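Long-range contact in xylooligosaccharide oxidase (Myceliophthora thermophila, PDB 5L6G), which oxidises the C1 hydroxyl of xylooligosaccharides and related sugars to lactones with a bicovalently bound FAD, reducing molecular oxygen to hydrogen peroxide: residues F228-L241 / L304-W316. Numbering follows the deposited sequence.
Sequences FAAPPNVTSYEINL and LDANLSSVQEHDW. With NAG (2-acetamido-2-deoxy-beta-D-glucopyranose), chain E.
Trp316 packs against Ala230, Pro231, Val234 and Phe228 where strand 308-314 runs into helix 316-322 and the loop ahead of strand 234-240 passes beside it. Strand 308-314 edges a large antiparallel sheet, and 234-240 joins it to strand 280-286. The sheet carries substrate-binding Arg272 and Glu412, consistent with the substrate domain of FAD-linked oxidases. The indole has CG anti to the backbone N (chi1 176°), which lays it against residues 228-231. Ala230 CB sits over one face, 3.9 Å from the centroid of the Trp316 five-membered ring, a CH-pi contact. Pro231 CD lies 3.5 Å from Trp316 CE3. Phe228 turns its edge toward the indole face in an offset edge-to-face pair, planes at 87°. With an alanine here, a gap would probably open between Ala230, Pro231 and Val234, and Phe228 would lose one of its aromatic neighbours.

Val234 makes a hydrogen-bonded pair with His314. Its CG1 meets the indole edge, 3.9 Å from Trp316 CE3, while CG2 rests near His314 CB. Farther along, Ser236 pairs with Gln312 and Glu238 with Ser309. The register slips by one between them, a beta bulge in which Ser310, with positive phi, and Val311 lie opposite Tyr237. Water 2 bridges Ser310 O and Ser236 OG there. Asn233, next to Val234, carries on ND2 an N-linked sugar whose O6 donates a hydrogen bond to Pro232 O.

The His314 imidazole is held at both nitrogens. ND1 bonds to Glu318 in the following helix. At the ring edge, NE2 shares a short 2.7 Å hydrogen bond with Ser236 OG.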
loop_
_atom_site.group_PDB
_atom_site.type_symbol
_atom_site.label_atom_id
_atom_site.label_comp_id
_atom_site.label_asym_id
_atom_site.label_seq_id
_atom_site.Cartn_x
_atom_site.Cartn_y
_atom_site.Cartn_z
ATOM N N PHE A 228 2.474 6.075 -18.094
ATOM C CA PHE A 228 2.782 7.411 -18.603
ATOM C C PHE A 228 4.240 7.434 -19.045
ATOM O O PHE A 228 5.022 6.577 -18.648
ATOM C CB PHE A 228 2.485 8.503 -17.572
ATOM C CG PHE A 228 3.215 8.347 -16.261
ATOM C CD1 PHE A 228 4.484 8.886 -16.083
ATOM C CD2 PHE A 228 2.604 7.706 -15.174
ATOM C CE1 PHE A 228 5.139 8.770 -14.864
ATOM C CE2 PHE A 228 3.253 7.578 -13.959
ATOM C CZ PHE A 228 4.530 8.105 -13.803
ATOM N N ALA A 229 4.591 8.385 -19.913
ATOM C CA ALA A 229 5.991 8.583 -20.285
ATOM C C ALA A 229 6.734 9.086 -19.047
ATOM O O ALA A 229 6.342 10.079 -18.450
ATOM C CB ALA A 229 6.113 9.597 -21.413
ATOM N N ALA A 230 7.795 8.398 -18.651
ATOM C CA ALA A 230 8.559 8.809 -17.480
ATOM C C ALA A 230 9.165 10.197 -17.724
ATOM O O ALA A 230 9.724 10.437 -18.787
ATOM C CB ALA A 230 9.666 7.808 -17.213
ATOM N N PRO A 231 9.049 11.117 -16.754
ATOM C CA PRO A 231 9.691 12.409 -16.973
ATOM C C PRO A 231 11.205 12.247 -17.049
ATOM O O PRO A 231 11.761 11.414 -16.334
ATOM C CB PRO A 231 9.311 13.205 -15.724
ATOM C CG PRO A 231 9.090 12.161 -14.675
ATOM C CD PRO A 231 8.444 11.029 -15.416
ATOM N N PRO A 232 11.866 13.035 -17.903
ATOM C CA PRO A 232 13.302 12.878 -18.037
ATOM C C PRO A 232 14.052 13.216 -16.749
ATOM O O PRO A 232 15.116 12.650 -16.514
ATOM C CB PRO A 232 13.668 13.845 -19.175
ATOM C CG PRO A 232 12.541 14.811 -19.249
ATOM C CD PRO A 232 11.326 14.055 -18.815
ATOM N N ASN A 233 13.501 14.110 -15.926
ATOM C CA ASN A 233 14.163 14.557 -14.703
ATOM C C ASN A 233 13.192 14.734 -13.549
ATOM O O ASN A 233 12.088 15.218 -13.736
ATOM C CB ASN A 233 14.919 15.862 -14.955
ATOM C CG ASN A 233 16.011 15.684 -15.979
ATOM O OD1 ASN A 233 15.973 16.282 -17.055
ATOM N ND2 ASN A 233 16.997 14.821 -15.646
ATOM N N VAL A 234 13.615 14.295 -12.369
ATOM C CA VAL A 234 12.872 14.511 -11.133
ATOM C C VAL A 234 13.853 15.028 -10.076
ATOM O O VAL A 234 15.046 14.704 -10.103
ATOM C CB VAL A 234 12.169 13.245 -10.639
ATOM C CG1 VAL A 234 11.155 12.769 -11.678
ATOM C CG2 VAL A 234 13.171 12.139 -10.308
ATOM N N THR A 235 13.361 15.851 -9.166
ATOM C CA THR A 235 14.220 16.525 -8.220
ATOM C C THR A 235 13.746 16.202 -6.815
ATOM O O THR A 235 12.634 16.542 -6.437
ATOM C CB THR A 235 14.188 18.024 -8.478
ATOM O OG1 THR A 235 14.590 18.267 -9.840
ATOM C CG2 THR A 235 15.129 18.760 -7.510
ATOM N N SER A 236 14.574 15.497 -6.056
ATOM C CA SER A 236 14.239 15.236 -4.660
ATOM C C SER A 236 14.703 16.415 -3.835
ATOM O O SER A 236 15.605 17.149 -4.228
ATOM C CB SER A 236 14.864 13.933 -4.171
ATOM O OG SER A 236 16.277 13.975 -4.221
ATOM N N TYR A 237 14.063 16.619 -2.695
ATOM C CA TYR A 237 14.420 17.733 -1.820
ATOM C C TYR A 237 13.861 17.491 -0.439
ATOM O O TYR A 237 12.979 16.654 -0.252
ATOM C CB TYR A 237 13.861 19.051 -2.374
ATOM C CG TYR A 237 12.350 19.071 -2.496
ATOM C CD1 TYR A 237 11.718 18.510 -3.604
ATOM C CD2 TYR A 237 11.551 19.641 -1.500
ATOM C CE1 TYR A 237 10.337 18.518 -3.719
ATOM C CE2 TYR A 237 10.163 19.642 -1.599
ATOM C CZ TYR A 237 9.563 19.093 -2.710
ATOM O OH TYR A 237 8.198 19.076 -2.833
ATOM N N GLU A 238 14.366 18.264 0.514
ATOM C CA GLU A 238 13.919 18.184 1.880
ATOM C C GLU A 238 13.728 19.578 2.449
ATOM O O GLU A 238 14.371 20.544 2.008
ATOM C CB GLU A 238 14.958 17.415 2.693
ATOM C CG GLU A 238 14.921 15.937 2.413
ATOM C CD GLU A 238 16.181 15.180 2.772
ATOM O OE1 GLU A 238 16.988 15.654 3.604
ATOM O OE2 GLU A 238 16.330 14.063 2.218
ATOM N N ILE A 239 12.824 19.680 3.415
ATOM C CA ILE A 239 12.650 20.914 4.173
ATOM C C ILE A 239 12.549 20.501 5.612
ATOM O O ILE A 239 11.548 19.906 6.017
ATOM C CB ILE A 239 11.380 21.697 3.785
ATOM C CG1 ILE A 239 11.365 22.010 2.283
ATOM C CG2 ILE A 239 11.277 22.967 4.625
ATOM C CD1 ILE A 239 10.003 22.391 1.737
ATOM N N ASN A 240 13.592 20.814 6.381
ATOM C CA ASN A 240 13.591 20.485 7.791
ATOM C C ASN A 240 12.633 21.396 8.540
ATOM O O ASN A 240 12.569 22.590 8.267
ATOM C CB ASN A 240 15.000 20.578 8.380
ATOM C CG ASN A 240 15.878 19.435 7.931
ATOM O OD1 ASN A 240 15.430 18.295 7.863
ATOM N ND2 ASN A 240 17.132 19.727 7.634
ATOM N N LEU A 241 11.875 20.804 9.460
ATOM C CA LEU A 241 10.839 21.520 10.179
ATOM C C LEU A 241 11.203 21.573 11.648
ATOM O O LEU A 241 11.583 20.549 12.211
ATOM C CB LEU A 241 9.500 20.812 10.018
ATOM C CG LEU A 241 8.963 20.694 8.600
ATOM C CD1 LEU A 241 7.786 19.722 8.568
ATOM C CD2 LEU A 241 8.587 22.067 8.079
ATOM N N LEU A 304 6.081 28.805 5.774
ATOM C CA LEU A 304 6.660 28.096 6.914
ATOM C C LEU A 304 7.929 28.740 7.475
ATOM O O LEU A 304 8.451 28.297 8.495
ATOM C CB LEU A 304 7.015 26.675 6.507
ATOM C CG LEU A 304 5.856 25.804 6.023
ATOM C CD1 LEU A 304 6.402 24.456 5.628
ATOM C CD2 LEU A 304 4.798 25.666 7.096
ATOM N N ASP A 305 8.431 29.754 6.793
ATOM C CA ASP A 305 9.718 30.343 7.101
ATOM C C ASP A 305 10.779 29.245 7.226
ATOM O O ASP A 305 11.398 29.078 8.273
ATOM C CB ASP A 305 9.646 31.181 8.380
ATOM C CG ASP A 305 10.878 32.014 8.585
ATOM O OD1 ASP A 305 11.572 32.318 7.589
ATOM O OD2 ASP A 305 11.157 32.362 9.745
ATOM N N ALA A 306 10.961 28.501 6.139
ATOM C CA ALA A 306 11.865 27.372 6.120
ATOM C C ALA A 306 12.757 27.435 4.898
ATOM O O ALA A 306 12.548 28.242 3.984
ATOM C CB ALA A 306 11.081 26.071 6.148
ATOM N N ASN A 307 13.775 26.584 4.910
ATOM C CA ASN A 307 14.755 26.526 3.849
ATOM C C ASN A 307 14.723 25.175 3.178
ATOM O O ASN A 307 14.534 24.159 3.838
ATOM C CB ASN A 307 16.159 26.774 4.416
ATOM C CG ASN A 307 16.387 28.222 4.803
ATOM O OD1 ASN A 307 15.437 28.958 5.057
ATOM N ND2 ASN A 307 17.651 28.642 4.855
ATOM N N LEU A 308 14.923 25.171 1.865
ATOM C CA LEU A 308 15.162 23.938 1.116
ATOM C C LEU A 308 16.512 23.373 1.483
ATOM O O LEU A 308 17.450 24.126 1.723
ATOM C CB LEU A 308 15.223 24.203 -0.390
ATOM C CG LEU A 308 14.019 24.093 -1.311
ATOM C CD1 LEU A 308 14.467 24.303 -2.761
ATOM C CD2 LEU A 308 13.320 22.763 -1.136
ATOM N N SER A 309 16.631 22.052 1.481
ATOM C CA SER A 309 17.948 21.424 1.587
ATOM C C SER A 309 18.003 20.170 0.727
ATOM O O SER A 309 16.967 19.691 0.238
ATOM C CB SER A 309 18.293 21.106 3.042
ATOM O OG SER A 309 17.284 20.323 3.651
ATOM N N SER A 310 19.219 19.667 0.515
ATOM C CA SER A 310 19.438 18.411 -0.195
ATOM C C SER A 310 18.693 18.378 -1.525
ATOM O O SER A 310 18.024 17.398 -1.842
ATOM C CB SER A 310 18.977 17.220 0.661
ATOM O OG SER A 310 19.732 17.125 1.856
ATOM N N VAL A 311 18.803 19.447 -2.300
ATOM C CA VAL A 311 18.143 19.488 -3.596
ATOM C C VAL A 311 19.002 18.681 -4.563
ATOM O O VAL A 311 20.151 19.027 -4.807
ATOM C CB VAL A 311 17.967 20.926 -4.085
ATOM C CG1 VAL A 311 17.412 20.956 -5.498
ATOM C CG2 VAL A 311 17.068 21.694 -3.126
ATOM N N GLN A 312 18.446 17.604 -5.097
ATOM C CA GLN A 312 19.183 16.699 -5.985
ATOM C C GLN A 312 18.343 16.398 -7.218
ATOM O O GLN A 312 17.236 15.890 -7.098
ATOM C CB GLN A 312 19.484 15.380 -5.273
ATOM C CG GLN A 312 20.533 15.454 -4.173
ATOM C CD GLN A 312 20.517 14.214 -3.291
ATOM O OE1 GLN A 312 20.183 13.123 -3.741
ATOM N NE2 GLN A 312 20.874 14.385 -2.025
ATOM N N GLU A 313 18.884 16.694 -8.396
ATOM C CA GLU A 313 18.217 16.354 -9.645
ATOM C C GLU A 313 18.604 14.939 -10.067
ATOM O O GLU A 313 19.769 14.562 -9.984
ATOM C CB GLU A 313 18.632 17.308 -10.754
ATOM C CG GLU A 313 18.510 18.773 -10.399
ATOM C CD GLU A 313 18.744 19.664 -11.596
ATOM O OE1 GLU A 313 17.830 19.724 -12.446
ATOM O OE2 GLU A 313 19.837 20.283 -11.686
ATOM N N HIS A 314 17.642 14.194 -10.587
ATOM C CA HIS A 314 17.834 12.792 -10.921
ATOM C C HIS A 314 17.226 12.487 -12.278
ATOM O O HIS A 314 16.317 13.181 -12.715
ATOM C CB HIS A 314 17.095 11.901 -9.897
ATOM C CG HIS A 314 17.425 12.190 -8.462
ATOM N ND1 HIS A 314 18.643 11.880 -7.893
ATOM C CD2 HIS A 314 16.688 12.754 -7.479
ATOM C CE1 HIS A 314 18.646 12.252 -6.627
ATOM N NE2 HIS A 314 17.462 12.764 -6.344
ATOM N N ASP A 315 17.679 11.425 -12.931
ATOM C CA ASP A 315 16.837 10.809 -13.966
ATOM C C ASP A 315 15.750 10.013 -13.247
ATOM O O ASP A 315 15.735 9.960 -12.013
ATOM C CB ASP A 315 17.637 9.970 -14.982
ATOM C CG ASP A 315 18.165 8.650 -14.430
ATOM O OD1 ASP A 315 17.747 8.171 -13.373
ATOM O OD2 ASP A 315 19.018 8.060 -15.107
ATOM N N TRP A 316 14.835 9.431 -14.016
ATOM C CA TRP A 316 13.677 8.761 -13.459
ATOM C C TRP A 316 14.031 7.639 -12.466
ATOM O O TRP A 316 13.493 7.593 -11.363
ATOM C CB TRP A 316 12.782 8.220 -14.575
ATOM C CG TRP A 316 11.626 7.433 -14.039
ATOM C CD1 TRP A 316 11.456 6.093 -14.115
ATOM C CD2 TRP A 316 10.505 7.942 -13.307
ATOM N NE1 TRP A 316 10.288 5.723 -13.491
ATOM C CE2 TRP A 316 9.685 6.842 -12.984
ATOM C CE3 TRP A 316 10.119 9.218 -12.887
ATOM C CZ2 TRP A 316 8.491 6.979 -12.268
ATOM C CZ3 TRP A 316 8.932 9.360 -12.182
ATOM C CH2 TRP A 316 8.135 8.242 -11.866
HETATM C C1 NAG E . 18.146 14.430 -16.456
HETATM C C2 NAG E . 19.490 14.278 -15.736
HETATM C C3 NAG E . 20.547 13.580 -16.603
HETATM C C4 NAG E . 19.992 12.276 -17.172
HETATM C C5 NAG E . 18.701 12.593 -17.918
HETATM C C6 NAG E . 18.046 11.339 -18.494
HETATM C C7 NAG E . 20.316 15.829 -14.015
HETATM C C8 NAG E . 20.803 17.219 -13.717
HETATM N N2 NAG E . 19.973 15.577 -15.283
HETATM O O3 NAG E . 21.708 13.316 -15.841
HETATM O O4 NAG E . 20.917 11.642 -18.033
HETATM O O5 NAG E . 17.795 13.172 -17.006
HETATM O O6 NAG E . 16.709 11.631 -18.855
HETATM O O7 NAG E . 20.251 14.998 -13.107
HETATM O O HOH W 1 14.537 9.828 -16.882
HETATM O O HOH W 2 17.209 15.000 -1.890
HETATM O O HOH W 3 18.331 17.920 4.048
HETATM O O HOH W 4 15.786 22.219 5.263
HETATM O O HOH W 5 14.031 24.676 7.191
#